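Local coordinates for endo-1,3-beta-glucanase, family GH16 (Zobellia galactanivorans, PDB 4CTE), which probably hydrolyses internal beta-1,3-glucosidic bonds of laminarin-type glucans, this chain being the family 16 glycoside hydrolase domain of a longer secreted protein, at residues 99-104 with 197-202; 20-25 with 66-71; 93-98 with 118-123; 114-119 with 166-171. The protein carries 1 engineered substitution. All coordinates share one frame; numbering follows the deposited sequence.

The four contacts show how a beta-sandwich enzyme divides its labour between backbone, core and cleft. Interactions 1, 3 and 4 are buried; interaction 2 is partly exposed. Interactions 1 and 3 share strand 94-102, pairing successive parts of it with different neighbours, while interactions 1 and 2 meet where strands 196-204 and 62-70 run side by side. Interaction 4 is different, linking strands that do not pair, and it overlaps interaction 3 at Ile118 and Met119. Chemistry follows place: 1 and 3 combine antiparallel backbone bonds with CH-pi packing on aromatic faces, a salt-bridge network marks 2, and 4 rests on one indole bond and isoleucine packing. All four border bound thioglucose.

Interaction 1 of 4, residues 99-104 with 197-202; sequences WMLGNN and FILLNM. With GS1 (1-thio-beta-D-glucopyranose), chain C; GS1 (1-thio-beta-D-glucopyranose), chain B.
Trp99 and Phe197 both carry CG between the backbone N and the carbonyl carbon (chi1 56° and 60°), and this shared choice swings the indole over Leu199 and brings the phenyl ring against Leu101. The two strands are antiparallel neighbours in the beta-jelly-roll sandwich of family 16, in the sheet whose Trp99 side lines the sugar-binding cleft. Trp99 and Leu199 form a hydrogen-bonded pair, with Leu199 N 2.7 Å from Trp99 O and the return bond from Trp99 N to Leu199 O; Leu101 and Phe197 repeat the pattern.

Leu199 CB sits over the five-membered ring of Trp99, 3.7 Å from its centroid, as a CH-pi contact, and Leu199 CD2 extends along the ring to reach CZ2. The opposite indole face receives O4 of the chain C thioglucose near its rim, and O6 of the chain B thioglucose lies at the edge. The N-H of the ring is spent on Asn201, whose OD1 is 2.8 Å from Trp99 NE1, the amide turned 72° from the indole. With an alanine here, Asn201 OD1 would probably lose its indole partner and the sugar the aromatic platform beneath O4.

Phe197 meets Leu101 CB over its face, whereas the nearly coplanar amide of Asn103 brings OD1 to its edge; the ND2 of that amide binds Ser76. On the other side of the sheet, Met100 bends at its end to set CE 3.8 Å from Ile198 CG1.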
# COMPACT_ATOMS: atom_id res chain seq x y z
N TRP A 99 1.10 0.56 1.59
CA TRP A 99 0.35 0.68 2.80
C TRP A 99 0.90 -0.13 3.94
O TRP A 99 1.91 -0.81 3.77
CB TRP A 99 -1.12 0.33 2.48
CG TRP A 99 -1.37 -1.01 1.85
CD1 TRP A 99 -0.88 -1.50 0.64
CD2 TRP A 99 -2.36 -2.00 2.30
NE1 TRP A 99 -1.44 -2.72 0.34
CE2 TRP A 99 -2.33 -3.09 1.32
CE3 TRP A 99 -3.24 -2.09 3.42
CZ2 TRP A 99 -3.14 -4.21 1.45
CZ3 TRP A 99 -4.05 -3.24 3.54
CH2 TRP A 99 -3.99 -4.28 2.57
N MET A 100 0.24 -0.04 5.09
CA MET A 100 0.70 -0.67 6.32
C MET A 100 -0.47 -1.20 7.11
O MET A 100 -1.55 -0.61 7.07
CB MET A 100 1.47 0.34 7.19
CG MET A 100 2.59 1.07 6.46
SD MET A 100 3.54 2.14 7.54
CE MET A 100 4.59 0.96 8.42
N LEU A 101 -0.24 -2.31 7.80
CA LEU A 101 -1.21 -2.95 8.66
C LEU A 101 -0.58 -3.24 9.98
O LEU A 101 0.61 -3.57 10.03
CB LEU A 101 -1.70 -4.25 8.06
CG LEU A 101 -2.68 -4.17 6.88
CD1 LEU A 101 -2.83 -5.58 6.28
CD2 LEU A 101 -4.04 -3.59 7.29
N GLY A 102 -1.36 -3.14 11.05
CA GLY A 102 -0.85 -3.47 12.40
C GLY A 102 -0.48 -4.94 12.52
O GLY A 102 -1.19 -5.83 11.99
N ASN A 103 0.65 -5.19 13.17
CA ASN A 103 1.08 -6.56 13.50
C ASN A 103 0.02 -7.41 14.16
O ASN A 103 -0.07 -8.60 13.89
CB ASN A 103 2.29 -6.54 14.45
CG ASN A 103 3.57 -6.24 13.75
OD1 ASN A 103 3.63 -6.13 12.53
ND2 ASN A 103 4.64 -6.12 14.53
N ASN A 104 -0.80 -6.76 14.99
CA ASN A 104 -1.82 -7.47 15.77
C ASN A 104 -3.03 -7.91 14.93
O ASN A 104 -3.98 -8.41 15.51
CB ASN A 104 -2.23 -6.65 17.00
CG ASN A 104 -2.91 -5.34 16.64
OD1 ASN A 104 -3.03 -4.97 15.45
ND2 ASN A 104 -3.38 -4.64 17.67
N PHE A 197 3.53 -3.52 9.81
CA PHE A 197 4.34 -4.00 8.67
C PHE A 197 3.88 -3.30 7.38
O PHE A 197 2.78 -2.71 7.30
CB PHE A 197 4.30 -5.53 8.54
CG PHE A 197 2.91 -6.12 8.31
CD1 PHE A 197 2.38 -6.28 7.01
CD2 PHE A 197 2.17 -6.59 9.40
CE1 PHE A 197 1.10 -6.87 6.81
CE2 PHE A 197 0.92 -7.18 9.23
CZ PHE A 197 0.38 -7.32 7.94
N ILE A 198 4.70 -3.41 6.34
CA ILE A 198 4.48 -2.74 5.07
C ILE A 198 3.97 -3.70 4.01
O ILE A 198 4.39 -4.87 3.96
CB ILE A 198 5.80 -2.09 4.60
CG1 ILE A 198 6.19 -0.96 5.59
CG2 ILE A 198 5.72 -1.59 3.15
CD1 ILE A 198 7.62 -0.49 5.51
N LEU A 199 3.06 -3.20 3.15
CA LEU A 199 2.59 -3.97 1.99
C LEU A 199 2.76 -3.17 0.71
O LEU A 199 2.69 -1.91 0.71
CB LEU A 199 1.12 -4.41 2.13
CG LEU A 199 0.67 -5.20 3.38
CD1 LEU A 199 0.31 -4.23 4.50
CD2 LEU A 199 -0.49 -6.14 3.03
N LEU A 200 3.01 -3.88 -0.38
CA LEU A 200 3.00 -3.31 -1.74
C LEU A 200 2.16 -4.24 -2.58
O LEU A 200 2.34 -5.46 -2.49
CB LEU A 200 4.39 -3.20 -2.34
CG LEU A 200 5.23 -2.03 -1.84
CD1 LEU A 200 6.67 -2.29 -2.23
CD2 LEU A 200 4.69 -0.69 -2.39
N ASN A 201 1.24 -3.71 -3.38
CA ASN A 201 0.51 -4.55 -4.32
C ASN A 201 -0.08 -3.73 -5.46
O ASN A 201 -0.09 -2.46 -5.41
CB ASN A 201 -0.64 -5.28 -3.60
CG ASN A 201 -1.75 -4.31 -3.24
OD1 ASN A 201 -1.62 -3.56 -2.28
ND2 ASN A 201 -2.83 -4.30 -4.02
N MET A 202 -0.60 -4.45 -6.46
CA MET A 202 -1.45 -3.83 -7.48
C MET A 202 -2.65 -4.75 -7.77
O MET A 202 -2.51 -5.84 -8.34
CB MET A 202 -0.71 -3.50 -8.78
CG MET A 202 -1.59 -2.62 -9.69
SD MET A 202 -0.65 -1.68 -10.94
CE MET A 202 0.32 -3.00 -11.71
C1 GS1 C . -9.16 0.55 0.97
S1 GS1 C . -10.49 1.16 -0.02
C2 GS1 C . -9.59 -0.78 1.54
O2 GS1 C . -10.72 -0.74 2.42
C3 GS1 C . -8.43 -1.11 2.39
C4 GS1 C . -7.40 -1.43 1.38
O4 GS1 C . -6.45 -2.17 2.09
C5 GS1 C . -6.91 -0.06 0.94
O5 GS1 C . -7.99 0.43 0.14
C6 GS1 C . -5.55 -0.12 0.26
O6 GS1 C . -5.58 0.86 -0.77
C1 GS1 B . -8.94 -4.06 3.46
S1 GS1 B . -8.64 -2.77 2.26
C2 GS1 B . -10.24 -4.87 3.21
O2 GS1 B . -11.37 -4.00 3.18
C3 GS1 B . -10.36 -5.89 4.37
O3 GS1 B . -11.61 -6.67 4.32
C4 GS1 B . -9.02 -6.73 4.51
O4 GS1 B . -9.10 -7.58 5.65
C5 GS1 B . -7.75 -5.82 4.62
O5 GS1 B . -7.74 -4.89 3.50
C6 GS1 B . -6.37 -6.52 4.79
O6 GS1 B . -6.00 -7.23 3.60

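Interaction 2 of 4, residues 20-25 with 66-71; sequences VFETGM and SARMKT. With GS1 (1-thio-beta-D-glucopyranose), chain B; EDO (1,2-ethanediol), chain G.
The guanidinium of Arg68 meets its polar partners at the edge: Glu22 OE1 beside NE, and an ethanediol oxygen and O6 of the chain B thioglucose both at NH2. The bond to that sugar is nearly straight (171°, 2.8 Å from Arg68 NH2 to its O6). The carboxylate of Glu22 is approached differently, since both basic groups come in from out of its plane. Arg68 NE stands 2.8 Å from Glu22 OE1, the guanidinium and carboxylate planes 57° apart, and Lys70 NZ 3.0 Å from Glu22 OE2.

One acid thus joins two bases in a salt-bridge network, which Arg68 carries to the bound sugar. Lys70 crosses Glu22 at about a right angle, its CD and CE passing across the carboxylate; NZ is also held by Gln72, and the ethanediol, probably from the crystallisation liquor, spans the two bases.

Beneath these groups, strand 20-22 pairs antiparallel with strand 62-70 of the jelly roll. Val20 and Lys70 exchange two backbone bonds, Val20 N lying 2.8 Å from Lys70 O. Further along, a water sits between Glu22 O and Arg68 N.

Phe21 and Met69 project from the reverse side of this pairing, side by side, pointing the same way. Met69 CG comes within 3.5 Å of Phe21 CD2, and SD approaches the ring obliquely in a Met-aromatic contact. The same phenyl ring has a cation-pi partner in Arg40.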
# COMPACT_ATOMS: atom_id res chain seq x y z
N VAL A 20 7.42 -11.20 2.10
CA VAL A 20 6.63 -12.42 2.01
C VAL A 20 5.67 -12.16 0.85
O VAL A 20 5.06 -11.07 0.76
CB VAL A 20 5.86 -12.76 3.33
CG1 VAL A 20 4.96 -13.97 3.15
CG2 VAL A 20 6.83 -12.99 4.52
N PHE A 21 5.49 -13.15 -0.01
CA PHE A 21 4.54 -13.00 -1.15
C PHE A 21 3.23 -13.62 -0.82
O PHE A 21 3.19 -14.71 -0.30
CB PHE A 21 5.12 -13.63 -2.39
CG PHE A 21 6.38 -13.00 -2.80
CD1 PHE A 21 7.61 -13.44 -2.28
CD2 PHE A 21 6.36 -11.90 -3.67
CE1 PHE A 21 8.80 -12.82 -2.65
CE2 PHE A 21 7.55 -11.28 -4.06
CZ PHE A 21 8.77 -11.74 -3.53
N GLU A 22 2.16 -12.91 -1.14
CA GLU A 22 0.84 -13.49 -0.92
C GLU A 22 0.38 -14.03 -2.24
O GLU A 22 0.89 -13.62 -3.31
CB GLU A 22 -0.10 -12.46 -0.30
CG GLU A 22 0.31 -12.28 1.15
CD GLU A 22 -0.46 -11.22 1.85
OE1 GLU A 22 -0.39 -10.03 1.45
OE2 GLU A 22 -1.09 -11.56 2.86
N THR A 23 -0.53 -14.99 -2.18
CA THR A 23 -1.03 -15.63 -3.39
C THR A 23 -2.56 -15.81 -3.32
O THR A 23 -3.15 -15.89 -2.23
CB THR A 23 -0.32 -17.01 -3.66
OG1 THR A 23 -0.70 -17.92 -2.66
CG2 THR A 23 1.28 -16.95 -3.66
N GLY A 24 -3.19 -15.88 -4.48
CA GLY A 24 -4.63 -16.13 -4.55
C GLY A 24 -5.46 -14.90 -4.47
O GLY A 24 -4.98 -13.77 -4.70
N MET A 25 -6.70 -15.15 -4.06
CA MET A 25 -7.75 -14.13 -4.09
C MET A 25 -8.22 -13.76 -2.69
O MET A 25 -9.15 -12.95 -2.54
CB MET A 25 -8.89 -14.66 -4.95
CG MET A 25 -8.54 -14.83 -6.44
SD MET A 25 -9.98 -15.22 -7.45
CE MET A 25 -10.67 -13.57 -7.61
N SER A 66 -1.47 -10.63 -10.52
CA SER A 66 -0.62 -9.52 -10.11
C SER A 66 0.19 -10.02 -8.91
O SER A 66 0.31 -11.26 -8.71
CB SER A 66 -1.45 -8.28 -9.80
OG SER A 66 -0.62 -7.15 -9.51
N ALA A 67 0.76 -9.08 -8.13
CA ALA A 67 1.51 -9.49 -6.94
C ALA A 67 1.17 -8.60 -5.77
O ALA A 67 0.77 -7.41 -5.95
CB ALA A 67 2.99 -9.46 -7.23
N ARG A 68 1.26 -9.21 -4.57
CA ARG A 68 1.06 -8.55 -3.30
C ARG A 68 2.16 -9.09 -2.40
O ARG A 68 2.35 -10.33 -2.24
CB ARG A 68 -0.28 -8.86 -2.72
CG ARG A 68 -0.51 -8.31 -1.31
CD ARG A 68 -1.98 -8.29 -0.99
NE ARG A 68 -2.28 -8.26 0.44
CZ ARG A 68 -3.41 -7.82 0.99
NH1 ARG A 68 -4.39 -7.29 0.22
NH2 ARG A 68 -3.58 -7.89 2.32
N MET A 69 2.85 -8.14 -1.78
CA MET A 69 4.02 -8.43 -0.92
C MET A 69 3.88 -7.74 0.41
O MET A 69 3.33 -6.62 0.46
CB MET A 69 5.28 -7.92 -1.59
CG MET A 69 5.59 -8.52 -2.96
SD MET A 69 6.80 -7.56 -3.86
CE MET A 69 8.23 -7.44 -2.78
N LYS A 70 4.41 -8.33 1.48
CA LYS A 70 4.25 -7.76 2.80
C LYS A 70 5.51 -8.05 3.59
O LYS A 70 6.21 -9.03 3.28
CB LYS A 70 3.02 -8.33 3.51
CG LYS A 70 3.03 -9.85 3.78
CD LYS A 70 1.75 -10.31 4.42
CE LYS A 70 1.86 -11.82 4.63
NZ LYS A 70 0.59 -12.36 5.21
N THR A 71 5.78 -7.24 4.60
CA THR A 71 6.95 -7.49 5.46
C THR A 71 6.56 -8.16 6.79
O THR A 71 7.42 -8.31 7.70
CB THR A 71 7.76 -6.20 5.79
OG1 THR A 71 6.95 -5.32 6.59
CG2 THR A 71 8.28 -5.49 4.53
C1 GS1 B . -8.94 -4.06 3.46
S1 GS1 B . -8.64 -2.77 2.26
C2 GS1 B . -10.24 -4.87 3.21
O2 GS1 B . -11.37 -4.00 3.18
C3 GS1 B . -10.36 -5.89 4.37
O3 GS1 B . -11.61 -6.67 4.32
C4 GS1 B . -9.02 -6.73 4.51
O4 GS1 B . -9.10 -7.58 5.65
C5 GS1 B . -7.75 -5.82 4.62
O5 GS1 B . -7.74 -4.89 3.50
C6 GS1 B . -6.37 -6.52 4.79
O6 GS1 B . -6.00 -7.23 3.60
C1 EDO G . -2.28 -9.13 5.38
O1 EDO G . -2.33 -9.68 4.05
C2 EDO G . -2.78 -10.21 6.29
O2 EDO G . -1.95 -11.38 6.06
O HOH W 1 2.42 -11.94 -4.92

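Interaction 3 of 4, residues 93-98 with 118-123; sequences GLWPAF and IMSRIN. Engineered in segment 118-123: Ser120 (natural residue Glu). With GS1 (1-thio-beta-D-glucopyranose), chain C.
Ile122 lies across the indole of Trp95, with CG2 over one face, 4.2 Å from the centroid of the five-membered ring. The edge of that indole meets CB of Ser120, an engineered residue that replaces a glutamate, and the chain C thioglucose, toward whose O6 Trp95 NE1 makes a weak bond. With CG anti to the backbone N (chi1 177°), the indole lies where its CZ2 edge meets that sugar.

At the other end of the contact Phe98 and Ile118 cross obliquely. Ile118 CD1 covers one face of the phenyl ring, 3.9 Å from its centroid, while CG2 reaches toward CE2 and CD2.

The strands run antiparallel, and at this end Ile118 and Met119 both face Phe98, a classic beta bulge. Phe98 O receives Met119 N at 3.0 Å and, weakly, Ile118 N, and Phe98 N returns a bond to Met119 O. The bulge falls within the Glu-Ile-Asp-Ile-Met-Glu signature of family 16, whose last glutamate is the position now held by Ser120.

Arg121 N makes a weak bond to Pro96 O, but proline has no N-H to return to Arg121 O, which is left buried with no polar partner; its neighbours are carbons, Trp95 CD1 at 3.1 Å and Pro96 CD at 3.3 Å. Beyond it, Asn123 N bonds to Leu94 O and Asn123 OD1 lies 2.7 Å from Gly93 N.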
# COMPACT_ATOMS: atom_id res chain seq x y z
N GLY A 93 -9.36 0.00 -13.97
CA GLY A 93 -9.32 -1.20 -13.15
C GLY A 93 -8.08 -1.36 -12.27
O GLY A 93 -8.13 -2.09 -11.28
N LEU A 94 -7.01 -0.63 -12.59
CA LEU A 94 -5.74 -0.76 -11.83
C LEU A 94 -5.84 -0.08 -10.47
O LEU A 94 -6.34 1.05 -10.37
CB LEU A 94 -4.56 -0.23 -12.64
CG LEU A 94 -4.29 -1.06 -13.90
CD1 LEU A 94 -3.22 -0.38 -14.69
CD2 LEU A 94 -3.89 -2.52 -13.58
N TRP A 95 -5.38 -0.76 -9.43
CA TRP A 95 -5.47 -0.21 -8.09
C TRP A 95 -4.25 -0.51 -7.28
O TRP A 95 -4.27 -1.38 -6.39
CB TRP A 95 -6.71 -0.75 -7.39
CG TRP A 95 -6.83 -0.29 -5.95
CD1 TRP A 95 -6.07 0.68 -5.30
CD2 TRP A 95 -7.79 -0.76 -4.94
NE1 TRP A 95 -6.48 0.83 -4.00
CE2 TRP A 95 -7.50 -0.00 -3.72
CE3 TRP A 95 -8.81 -1.70 -4.93
CZ2 TRP A 95 -8.22 -0.20 -2.55
CZ3 TRP A 95 -9.53 -1.88 -3.74
CH2 TRP A 95 -9.24 -1.15 -2.59
N PRO A 96 -3.16 0.20 -7.56
CA PRO A 96 -1.93 0.02 -6.79
C PRO A 96 -2.05 0.60 -5.36
O PRO A 96 -2.86 1.54 -5.12
CB PRO A 96 -0.94 0.81 -7.59
CG PRO A 96 -1.78 1.98 -8.10
CD PRO A 96 -3.02 1.29 -8.55
N ALA A 97 -1.23 0.08 -4.45
CA ALA A 97 -1.23 0.59 -3.06
C ALA A 97 0.09 0.33 -2.39
O ALA A 97 0.73 -0.67 -2.68
CB ALA A 97 -2.36 -0.02 -2.23
N PHE A 98 0.47 1.25 -1.51
CA PHE A 98 1.66 1.22 -0.66
C PHE A 98 1.10 1.56 0.70
O PHE A 98 0.64 2.71 0.94
CB PHE A 98 2.67 2.23 -1.12
CG PHE A 98 3.81 2.50 -0.14
CD1 PHE A 98 4.48 1.44 0.54
CD2 PHE A 98 4.29 3.81 0.02
CE1 PHE A 98 5.57 1.73 1.42
CE2 PHE A 98 5.34 4.11 0.88
CZ PHE A 98 6.01 3.07 1.58
N ILE A 118 -0.49 4.69 2.66
CA ILE A 118 0.44 5.79 2.36
C ILE A 118 0.08 6.37 1.00
O ILE A 118 -0.04 7.61 0.84
CB ILE A 118 1.93 5.37 2.48
CG1 ILE A 118 2.21 4.82 3.91
CG2 ILE A 118 2.84 6.53 2.09
CD1 ILE A 118 3.55 4.15 4.12
N MET A 119 -0.11 5.46 0.05
CA MET A 119 -0.53 5.81 -1.29
C MET A 119 -1.47 4.76 -1.81
O MET A 119 -1.14 3.56 -1.74
CB MET A 119 0.68 5.93 -2.24
CG MET A 119 0.39 6.30 -3.69
SD MET A 119 -0.31 5.01 -4.76
CE MET A 119 1.04 3.81 -4.87
N SER A 120 -2.61 5.20 -2.33
CA SER A 120 -3.44 4.33 -3.19
C SER A 120 -3.97 5.19 -4.34
O SER A 120 -4.08 6.43 -4.24
CB SER A 120 -4.55 3.60 -2.44
OG SER A 120 -5.43 4.56 -1.87
N ARG A 121 -4.24 4.52 -5.46
CA ARG A 121 -4.72 5.18 -6.65
C ARG A 121 -5.68 4.23 -7.36
O ARG A 121 -5.52 3.01 -7.29
CB ARG A 121 -3.55 5.59 -7.59
CG ARG A 121 -4.00 6.27 -8.88
CD ARG A 121 -2.85 6.46 -9.81
NE ARG A 121 -3.32 7.12 -11.04
CZ ARG A 121 -2.86 6.89 -12.27
NH1 ARG A 121 -1.91 5.97 -12.53
NH2 ARG A 121 -3.38 7.60 -13.26
N ILE A 122 -6.67 4.78 -8.05
CA ILE A 122 -7.51 3.92 -8.88
C ILE A 122 -7.54 4.42 -10.32
O ILE A 122 -7.50 5.67 -10.59
CB ILE A 122 -8.98 3.77 -8.34
CG1 ILE A 122 -9.67 5.14 -8.14
CG2 ILE A 122 -9.01 2.91 -7.07
CD1 ILE A 122 -11.19 5.08 -8.02
N ASN A 123 -7.64 3.47 -11.26
CA ASN A 123 -7.91 3.79 -12.68
C ASN A 123 -6.89 4.74 -13.31
O ASN A 123 -5.68 4.52 -13.17
CB ASN A 123 -9.40 4.28 -12.81
CG ASN A 123 -10.37 3.27 -12.22
OD1 ASN A 123 -10.08 2.07 -12.31
ND2 ASN A 123 -11.53 3.73 -11.64
C1 GS1 C . -9.16 0.55 0.97
S1 GS1 C . -10.49 1.16 -0.02
C2 GS1 C . -9.59 -0.78 1.54
O2 GS1 C . -10.72 -0.74 2.42
C3 GS1 C . -8.43 -1.11 2.39
C4 GS1 C . -7.40 -1.43 1.38
O4 GS1 C . -6.45 -2.17 2.09
C5 GS1 C . -6.91 -0.06 0.94
O5 GS1 C . -7.99 0.43 0.14
C6 GS1 C . -5.55 -0.12 0.26
O6 GS1 C . -5.58 0.86 -0.77
O HOH W 2 -4.46 3.28 -10.94

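Interaction 4 of 4, residues 114-119 with 166-171; sequences GEIDIM and NSIKWF. With GS1 (1-thio-beta-D-glucopyranose), chain C.
Strands 115-117 and 167-171 run in nearly the same direction, 22° apart, but their axes come no closer than 9.9 Å, too far for backbone pairing, which leaves side chains to span the gap. Ile116 and Ile168 do so by reaching toward each other tip to tip, their CD1 methyls 3.8 Å apart. Each holds CG1 opposite the carbonyl carbon, which directs the longer branch at its counterpart.

Trp170 provides the polar link. Its NE1 lies 2.9 Å from Asp117 O, a bent bond (152°) that meets the carbonyl from outside its plane, and Ile118 O lies at the indole edge, 3.5 Å from CD1. A buried N-H is thereby satisfied by main chain.

This is layer packing within the family 16 jelly-roll sandwich, and strand 115-117 carries the Glu-Ile-Asp start of the family signature. Ile116 turns to the strand 167-171, whereas Glu115 and Asp117, on alternate positions, turn to the chain C thioglucose; a bond from the sugar O4 to Glu115 OE2 is modelled, though that oxygen is less securely placed.

Ile116 CG2 touches Trp170 CZ2 at 4.3 Å, and Ile168 CG2 covers one face of the same indole. Were a leucine to stand in for Trp170, Asp117 O would probably lose this donor and a gap would open beside Ile116 CG2. Near the corner of the chain a water lies between Ile118 O, at 2.7 Å, and Phe171 O.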
# COMPACT_ATOMS: atom_id res chain seq x y z
N GLY A 114 -5.73 -1.57 12.59
CA GLY A 114 -5.31 -0.27 12.06
C GLY A 114 -4.65 -0.47 10.71
O GLY A 114 -4.03 -1.51 10.39
N GLU A 115 -4.81 0.54 9.88
CA GLU A 115 -4.29 0.49 8.53
C GLU A 115 -3.89 1.87 8.12
O GLU A 115 -4.66 2.80 8.30
CB GLU A 115 -5.37 -0.08 7.56
CG GLU A 115 -4.99 0.04 6.09
CD GLU A 115 -5.98 -0.56 5.10
OE1 GLU A 115 -6.86 -1.37 5.46
OE2 GLU A 115 -5.82 -0.23 3.92
N ILE A 116 -2.66 1.98 7.59
CA ILE A 116 -2.15 3.24 7.04
C ILE A 116 -1.89 3.05 5.52
O ILE A 116 -0.91 2.39 5.10
CB ILE A 116 -0.86 3.79 7.74
CG1 ILE A 116 -1.02 3.90 9.27
CG2 ILE A 116 -0.44 5.13 7.09
CD1 ILE A 116 0.29 4.17 9.98
N ASP A 117 -2.76 3.65 4.73
CA ASP A 117 -2.62 3.70 3.26
C ASP A 117 -1.76 4.92 2.96
O ASP A 117 -2.26 6.07 3.03
CB ASP A 117 -3.99 3.76 2.54
CG ASP A 117 -4.88 2.59 2.92
OD1 ASP A 117 -4.37 1.48 3.22
OD2 ASP A 117 -6.12 2.75 2.92
N ILE A 118 -0.49 4.69 2.66
CA ILE A 118 0.44 5.79 2.36
C ILE A 118 0.08 6.37 1.00
O ILE A 118 -0.04 7.61 0.84
CB ILE A 118 1.93 5.37 2.48
CG1 ILE A 118 2.21 4.82 3.91
CG2 ILE A 118 2.84 6.53 2.09
CD1 ILE A 118 3.55 4.15 4.12
N MET A 119 -0.11 5.46 0.05
CA MET A 119 -0.53 5.81 -1.29
C MET A 119 -1.47 4.76 -1.81
O MET A 119 -1.14 3.56 -1.74
CB MET A 119 0.68 5.93 -2.24
CG MET A 119 0.39 6.30 -3.69
SD MET A 119 -0.31 5.01 -4.76
CE MET A 119 1.04 3.81 -4.87
N ASN A 166 1.53 11.38 18.07
CA ASN A 166 0.39 12.33 18.03
C ASN A 166 -0.34 12.53 16.71
O ASN A 166 -1.51 12.94 16.71
CB ASN A 166 0.85 13.70 18.54
CG ASN A 166 1.32 13.65 19.97
OD1 ASN A 166 0.63 13.12 20.85
ND2 ASN A 166 2.51 14.16 20.21
N SER A 167 0.34 12.23 15.60
CA SER A 167 -0.23 12.47 14.29
C SER A 167 0.38 11.62 13.20
O SER A 167 1.48 11.07 13.35
CB SER A 167 -0.04 13.95 13.92
OG SER A 167 1.31 14.24 13.61
N ILE A 168 -0.37 11.50 12.12
CA ILE A 168 0.10 10.91 10.86
C ILE A 168 -0.06 12.04 9.83
O ILE A 168 -1.11 12.68 9.74
CB ILE A 168 -0.60 9.58 10.46
CG1 ILE A 168 -0.38 8.50 11.53
CG2 ILE A 168 -0.08 9.09 9.09
CD1 ILE A 168 -1.32 7.30 11.49
N LYS A 169 1.01 12.30 9.09
CA LYS A 169 1.04 13.31 8.07
C LYS A 169 1.41 12.61 6.79
O LYS A 169 2.30 11.76 6.80
CB LYS A 169 2.05 14.41 8.42
CG LYS A 169 1.69 15.26 9.63
CD LYS A 169 2.73 16.28 9.96
CE LYS A 169 2.29 17.10 11.17
NZ LYS A 169 3.29 18.16 11.47
N TRP A 170 0.70 12.93 5.71
CA TRP A 170 0.92 12.35 4.39
C TRP A 170 1.59 13.33 3.49
O TRP A 170 1.30 14.55 3.55
CB TRP A 170 -0.40 11.96 3.73
CG TRP A 170 -1.01 10.71 4.23
CD1 TRP A 170 -0.94 9.45 3.65
CD2 TRP A 170 -1.82 10.54 5.45
NE1 TRP A 170 -1.63 8.52 4.41
CE2 TRP A 170 -2.19 9.11 5.49
CE3 TRP A 170 -2.27 11.40 6.47
CZ2 TRP A 170 -2.98 8.58 6.52
CZ3 TRP A 170 -3.06 10.85 7.51
CH2 TRP A 170 -3.41 9.47 7.53
N PHE A 171 2.46 12.80 2.63
CA PHE A 171 3.20 13.61 1.68
C PHE A 171 3.30 12.95 0.31
O PHE A 171 3.35 11.70 0.20
CB PHE A 171 4.64 13.84 2.18
CG PHE A 171 4.75 14.48 3.55
CD1 PHE A 171 4.54 13.72 4.73
CD2 PHE A 171 5.15 15.85 3.68
CE1 PHE A 171 4.64 14.32 6.01
CE2 PHE A 171 5.28 16.43 4.96
CZ PHE A 171 5.02 15.66 6.11
C1 GS1 C . -9.16 0.55 0.97
S1 GS1 C . -10.49 1.16 -0.02
C2 GS1 C . -9.59 -0.78 1.54
O2 GS1 C . -10.72 -0.74 2.42
C3 GS1 C . -8.43 -1.11 2.39
C4 GS1 C . -7.40 -1.43 1.38
O4 GS1 C . -6.45 -2.17 2.09
C5 GS1 C . -6.91 -0.06 0.94
O5 GS1 C . -7.99 0.43 0.14
C6 GS1 C . -5.55 -0.12 0.26
O6 GS1 C . -5.58 0.86 -0.77
O HOH W 3 1.29 9.74 -0.25